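PDB 3FLP: SAP-like pentraxin from Limulus polyphemus, which probably acts as a calcium-dependent lectin, binding sugars or related ligands through a two-calcium site on each subunit of a doubly stacked heptameric ring. Local coordinates for residues D59-T64 / Q133-G138; M113-Y116 / P121-T124; E145-K148 / F153-Q156. One frame throughout, in Å; residues are numbered along the deposited sequence.

Interaction 1: D59-T64 / Q133-G138. With CA (calcium ion), chain O.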
# COMPACT_ATOMS: atom_id res chain seq x y z
N ASP A 59 -6.51 -22.99 53.67
CA ASP A 59 -6.55 -21.55 53.42
C ASP A 59 -5.25 -21.01 52.84
O ASP A 59 -5.21 -19.90 52.31
CB ASP A 59 -6.92 -20.79 54.71
CG ASP A 59 -5.90 -20.97 55.83
OD1 ASP A 59 -5.56 -22.13 56.17
OD2 ASP A 59 -5.45 -19.94 56.39
N ASN A 60 -4.19 -21.81 52.92
CA ASN A 60 -2.87 -21.41 52.43
C ASN A 60 -2.36 -22.27 51.27
O ASN A 60 -1.24 -22.78 51.32
CB ASN A 60 -1.87 -21.42 53.59
CG ASN A 60 -2.17 -20.35 54.65
OD1 ASN A 60 -3.28 -19.82 54.72
ND2 ASN A 60 -1.17 -20.04 55.48
N GLN A 61 -3.17 -22.42 50.23
CA GLN A 61 -2.79 -23.22 49.08
C GLN A 61 -1.62 -22.60 48.30
O GLN A 61 -0.67 -23.29 47.94
CB GLN A 61 -3.99 -23.40 48.14
CG GLN A 61 -4.96 -24.48 48.58
CD GLN A 61 -4.46 -25.89 48.26
OE1 GLN A 61 -3.29 -26.09 47.92
NE2 GLN A 61 -5.35 -26.87 48.38
N PHE A 62 -1.70 -21.30 48.07
CA PHE A 62 -0.66 -20.60 47.33
C PHE A 62 -0.71 -19.13 47.72
O PHE A 62 -1.74 -18.48 47.57
CB PHE A 62 -0.92 -20.78 45.83
CG PHE A 62 0.18 -20.29 44.96
CD1 PHE A 62 0.29 -18.94 44.66
CD2 PHE A 62 1.09 -21.18 44.41
CE1 PHE A 62 1.30 -18.48 43.83
CE2 PHE A 62 2.10 -20.73 43.58
CZ PHE A 62 2.20 -19.38 43.29
N ILE A 63 0.39 -18.61 48.26
CA ILE A 63 0.41 -17.22 48.67
C ILE A 63 1.72 -16.53 48.34
O ILE A 63 2.80 -17.02 48.70
CB ILE A 63 0.17 -17.06 50.19
CG1 ILE A 63 -0.39 -18.35 50.79
CG2 ILE A 63 -0.82 -15.93 50.44
CD1 ILE A 63 -0.54 -18.31 52.29
N THR A 64 1.63 -15.39 47.66
CA THR A 64 2.81 -14.62 47.30
C THR A 64 2.92 -13.46 48.28
O THR A 64 1.92 -12.99 48.81
CB THR A 64 2.71 -14.04 45.87
OG1 THR A 64 1.58 -13.17 45.79
CG2 THR A 64 2.59 -15.17 44.84
N GLN A 133 -0.24 -30.73 44.28
CA GLN A 133 -1.18 -30.28 43.26
C GLN A 133 -2.26 -29.49 43.98
O GLN A 133 -2.92 -30.02 44.88
CB GLN A 133 -1.84 -31.46 42.55
CG GLN A 133 -0.93 -32.22 41.60
CD GLN A 133 -1.67 -33.31 40.85
OE1 GLN A 133 -2.74 -33.07 40.28
NE2 GLN A 133 -1.10 -34.51 40.84
N ILE A 134 -2.42 -28.23 43.62
CA ILE A 134 -3.44 -27.41 44.25
C ILE A 134 -4.80 -27.95 43.83
O ILE A 134 -5.13 -27.99 42.65
CB ILE A 134 -3.29 -25.93 43.83
CG1 ILE A 134 -1.92 -25.41 44.28
CG2 ILE A 134 -4.41 -25.09 44.44
CD1 ILE A 134 -1.59 -24.03 43.78
N SER A 135 -5.59 -28.39 44.81
CA SER A 135 -6.91 -28.94 44.52
C SER A 135 -7.82 -27.91 43.87
O SER A 135 -7.69 -26.70 44.10
CB SER A 135 -7.53 -29.49 45.80
OG SER A 135 -7.18 -28.70 46.92
N ALA A 136 -8.75 -28.40 43.05
CA ALA A 136 -9.70 -27.56 42.33
C ALA A 136 -10.59 -26.75 43.25
O ALA A 136 -10.90 -27.17 44.37
CB ALA A 136 -10.56 -28.44 41.43
N GLY A 137 -11.01 -25.58 42.77
CA GLY A 137 -11.90 -24.75 43.55
C GLY A 137 -11.26 -23.68 44.42
O GLY A 137 -11.90 -23.18 45.34
N GLY A 138 -10.01 -23.33 44.13
CA GLY A 138 -9.34 -22.32 44.92
C GLY A 138 -9.88 -20.91 44.70
O GLY A 138 -10.07 -20.49 43.56
CA CA O . -4.07 -18.02 55.99
O HOH W 1 -2.29 -18.06 57.52

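Interaction 2: M113-Y116 / P121-T124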
# COMPACT_ATOMS: atom_id res chain seq x y z
N MET A 113 10.86 -23.22 42.59
CA MET A 113 10.30 -21.88 42.73
C MET A 113 11.30 -20.90 42.14
O MET A 113 12.50 -21.05 42.32
CB MET A 113 10.08 -21.54 44.21
CG MET A 113 9.96 -20.04 44.50
SD MET A 113 10.13 -19.66 46.26
CE MET A 113 10.06 -17.85 46.25
N ALA A 114 10.80 -19.91 41.41
CA ALA A 114 11.66 -18.90 40.81
C ALA A 114 10.92 -17.58 40.81
O ALA A 114 9.71 -17.53 40.56
CB ALA A 114 12.02 -19.30 39.37
N VAL A 115 11.63 -16.50 41.11
CA VAL A 115 11.00 -15.18 41.12
C VAL A 115 11.78 -14.24 40.22
O VAL A 115 12.98 -14.41 39.99
CB VAL A 115 10.92 -14.58 42.55
CG1 VAL A 115 10.13 -15.52 43.45
CG2 VAL A 115 12.32 -14.34 43.11
N TYR A 116 11.07 -13.24 39.70
CA TYR A 116 11.65 -12.27 38.80
C TYR A 116 11.26 -10.84 39.14
O TYR A 116 10.12 -10.58 39.54
CB TYR A 116 11.20 -12.58 37.37
CG TYR A 116 11.58 -13.97 36.89
CD1 TYR A 116 10.88 -15.10 37.33
CD2 TYR A 116 12.65 -14.15 36.03
CE1 TYR A 116 11.25 -16.37 36.90
CE2 TYR A 116 13.02 -15.40 35.60
CZ TYR A 116 12.33 -16.51 36.04
OH TYR A 116 12.73 -17.75 35.61
N PRO A 121 15.65 -12.66 36.27
CA PRO A 121 15.65 -13.71 37.31
C PRO A 121 16.40 -13.29 38.56
O PRO A 121 17.51 -12.76 38.48
CB PRO A 121 16.30 -14.89 36.60
CG PRO A 121 17.25 -14.23 35.62
CD PRO A 121 16.41 -13.08 35.08
N CYS A 122 15.81 -13.51 39.73
CA CYS A 122 16.45 -13.17 40.99
C CYS A 122 17.09 -14.41 41.60
O CYS A 122 17.99 -14.32 42.43
CB CYS A 122 15.45 -12.60 41.99
SG CYS A 122 14.52 -11.13 41.45
N GLY A 123 16.61 -15.58 41.18
CA GLY A 123 17.13 -16.82 41.70
C GLY A 123 16.05 -17.87 41.82
O GLY A 123 14.88 -17.60 41.53
N THR A 124 16.42 -19.07 42.26
CA THR A 124 15.47 -20.16 42.41
C THR A 124 15.63 -20.86 43.74
O THR A 124 16.61 -20.66 44.46
CB THR A 124 15.65 -21.21 41.29
OG1 THR A 124 16.95 -21.79 41.41
CG2 THR A 124 15.52 -20.56 39.90
O HOH W 2 14.66 -16.55 38.84

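Interaction 3: E145-K148 / F153-Q156. With CA (calcium ion), chain O; CA (calcium ion), chain P.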
# COMPACT_ATOMS: atom_id res chain seq x y z
N GLU A 145 -4.57 -11.68 53.18
CA GLU A 145 -4.23 -13.09 53.37
C GLU A 145 -5.47 -13.79 53.94
O GLU A 145 -5.97 -13.39 54.99
CB GLU A 145 -3.06 -13.18 54.35
CG GLU A 145 -2.17 -14.42 54.24
CD GLU A 145 -2.80 -15.68 54.81
OE1 GLU A 145 -3.22 -15.66 55.99
OE2 GLU A 145 -2.87 -16.69 54.08
N GLN A 146 -5.98 -14.80 53.24
CA GLN A 146 -7.17 -15.53 53.71
C GLN A 146 -6.89 -16.59 54.78
O GLN A 146 -5.94 -17.36 54.66
CB GLN A 146 -7.86 -16.25 52.54
CG GLN A 146 -8.29 -15.39 51.37
CD GLN A 146 -8.72 -16.23 50.17
OE1 GLN A 146 -9.85 -16.72 50.11
NE2 GLN A 146 -7.81 -16.41 49.22
N ASP A 147 -7.73 -16.62 55.81
CA ASP A 147 -7.63 -17.63 56.86
C ASP A 147 -8.91 -18.45 56.75
O ASP A 147 -9.12 -19.43 57.46
CB ASP A 147 -7.51 -16.99 58.25
CG ASP A 147 -6.11 -16.48 58.52
OD1 ASP A 147 -5.16 -17.03 57.91
OD2 ASP A 147 -5.95 -15.56 59.34
N LYS A 148 -9.76 -18.01 55.83
CA LYS A 148 -11.02 -18.67 55.51
C LYS A 148 -11.34 -18.20 54.09
O LYS A 148 -10.83 -17.16 53.65
CB LYS A 148 -12.14 -18.25 56.47
CG LYS A 148 -12.42 -16.76 56.46
CD LYS A 148 -13.84 -16.43 56.91
CE LYS A 148 -14.12 -16.88 58.33
NZ LYS A 148 -15.44 -16.38 58.78
N PHE A 153 -9.26 -12.00 57.30
CA PHE A 153 -8.11 -11.14 57.03
C PHE A 153 -7.46 -10.59 58.30
O PHE A 153 -8.12 -10.42 59.32
CB PHE A 153 -8.53 -9.95 56.14
CG PHE A 153 -9.21 -10.36 54.87
CD1 PHE A 153 -8.75 -11.44 54.12
CD2 PHE A 153 -10.32 -9.65 54.40
CE1 PHE A 153 -9.38 -11.81 52.93
CE2 PHE A 153 -10.95 -10.02 53.21
CZ PHE A 153 -10.48 -11.10 52.48
N GLU A 154 -6.16 -10.30 58.20
CA GLU A 154 -5.40 -9.75 59.32
C GLU A 154 -4.60 -8.55 58.83
O GLU A 154 -3.86 -8.65 57.85
CB GLU A 154 -4.44 -10.81 59.88
CG GLU A 154 -5.14 -11.95 60.59
CD GLU A 154 -4.18 -13.00 61.12
OE1 GLU A 154 -3.62 -13.77 60.31
OE2 GLU A 154 -3.99 -13.04 62.35
N GLU A 155 -4.75 -7.42 59.51
CA GLU A 155 -4.07 -6.20 59.09
C GLU A 155 -2.56 -6.30 58.95
O GLU A 155 -1.98 -5.68 58.06
CB GLU A 155 -4.45 -5.02 60.01
CG GLU A 155 -4.28 -5.26 61.50
CD GLU A 155 -4.79 -4.09 62.36
OE1 GLU A 155 -5.99 -3.73 62.24
OE2 GLU A 155 -4.00 -3.54 63.15
N GLN A 156 -1.91 -7.09 59.80
CA GLN A 156 -0.46 -7.21 59.71
C GLN A 156 0.02 -8.04 58.52
O GLN A 156 1.22 -8.10 58.25
CB GLN A 156 0.11 -7.79 61.01
CG GLN A 156 0.10 -6.78 62.17
CD GLN A 156 0.82 -7.29 63.40
OE1 GLN A 156 0.43 -8.30 64.01
NE2 GLN A 156 1.90 -6.60 63.79
CA CA O . -4.07 -18.02 55.99
CA CA P . -3.85 -14.87 58.31
O HOH W 3 -4.92 -9.95 55.48
O HOH W 4 -5.44 -13.32 57.50
O HOH W 1 -2.29 -18.06 57.52
O HOH W 5 -1.82 -15.91 58.93

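Interaction 1: D59-T64 / Q133-G138
Gln61 and Ile134 bring their CA atoms to 6.4 Å, the nearest backbone approach between 59-64, where the chain turns corners on entering strand 60-68, and the loop 133-138; no hydrogen bond spans the two segments. The contact is left to side chains. Gln61 bends at its second torsion (chi2 -78°), which lays its carboxamide along the flank of Ile134, the two side chains running past each other in opposite directions with Gln61 OE1 3.8 Å from Ile134 CG2. Both ends of this buried amide are held from outside the pair: OE1 accepts a hydrogen bond from His132 NE2, and NE2 donates to Thr55 OG1, which together fix the rotation of the group. Ser135 OG also comes within 3.0 Å of Gln61 NE2, but at an angle too poor for a hydrogen bond. The other branch of Ile134 reaches Phe62, its CD1 lying 3.9 Å from Phe62 CB, and Trp106 and Val31 add to this apolar patch. The Phe62 side chain also packs on Leu78 and Val80 of strand 73-80.

Just upstream the chain turns to metal binding. Asp59 OD2 and Asn60 OD1 ligate a calcium ion at 2.4 and 2.3 Å, while Asn60 ND2 donates to a calcium-bound water at 3.1 Å and also bonds Gln79 OE1, so that the amide is oriented on both of its arms. Gln61 and Phe62 together face Cys53, a classic beta bulge between strands 60-68 and 48-55, in one sheet of the pentraxin beta sandwich. Directly before that bulge, Asp59 and Asn60 supply one side of the first calcium site, which Glu145, Gln146 and Asp147, with the water, complete.

Interaction 2: M113-Y116 / P121-T124
Cys122 N donates to Val115 O at 3.0 Å with a nearly straight N-H...O angle of 168°, joining the two strands directly. Its counterpart from Val115 N to Gly123 O is weak, at 3.5 Å. A water reinforces the join, donating to Val115 O at 3.0 Å and accepting from Gly123 N at 3.2 Å, so that the carbonyl of Val115 is gripped twice. This water also sits above one face of the Tyr116 ring, offset toward its rim.

Side chains then close on either face of the hairpin. On one, Tyr116 has CG beside the backbone N (chi1 -59°), which brings the CD2-CE2 side of the ring to Pro121; the two side chains cross obliquely, CE2 meeting Pro121 CB at 3.5 Å. The phenol reaches on to helix 175-182, where OH is hydrogen-bonded to Thr175 OG1. On the same face Ala114 CB touches Thr124 CG2 at 3.8 Å. Val115 points to the other face, its CG2 3.8 Å from Cys122 CB, and packs on Leu76 and Ile88 of the opposing sheet. Cys122 SG forms a disulfide with Cys90 and so ties the hairpin covalently to strand 86-90.

The strand axes run antiparallel at 165°. Between the non-hydrogen-bonded pairs Ala114-Thr124 and Tyr116-Pro121, one strand spends two steps and the other three, the extra residue expected of a beta bulge. The arrangement is a beta hairpin, probably bulged at Cys122 and Gly123, in one sheet of the pentraxin beta sandwich and cross-linked to the other sheet.

Interaction 3: E145-K148 / F153-Q156
Phe153 and Glu145 form the close-packed half of this contact: the ring presents its edge to the loop 145-148, with Glu145 O in the ring plane, 3.5 Å from Phe153 CD1. Gln146 runs beside the ring in the same direction, its CG 4.1 Å from Phe153 CE1, and its amide is held by Gly150 N and Thr139 O.

The other half is polar and lies toward solvent, Glu154 being exposed and Asp147 partly so. Asp147 and Glu154 cross at about a right angle, and their OD2 and OE1 atoms, 3.1 Å apart, are reconciled by a shared calcium ion. Asp147 grips it through both oxygens, Glu154 through OE1 at 2.3 Å, and two waters and Glu157 add further ligands. Glu145 OE1 and Asp147 OD1 bind both this ion and the one held by Asp59 and Asn60, which also takes Glu145 OE2 and Gln146 O. One calcium-bound water donates to Glu145 O, and another water accepts from Glu145 N and Glu154 N.

The two segments belong to the long loop between strands 139-142 and 161-169; Phe153 and Gln146 rest on Val141, while Glu145 touches Tyr49 and Gln146 Ala54, both of strand 48-55.

In the fold
Interactions 1 and 3 meet at one calcium ion: 59-64 brings Asp59 and Asn60 to it and 145-148 brings Glu145, Gln146 and Asp147, so segments far apart in sequence share a single metal site. Interaction 1 is the buried contact, joining a bulged strand to a loop by apolar packing and an amide bonded elsewhere; interaction 3 is partly buried and relies on carboxylates, metal and water. Interaction 2, its centre 20 Å from that of interaction 1, lies away from the calcium ions. As a hairpin in the sheet opposite the one that holds strand 60-68, it combines one sound backbone bond, a weak one and a water bridge with side-chain packing and a disulfide.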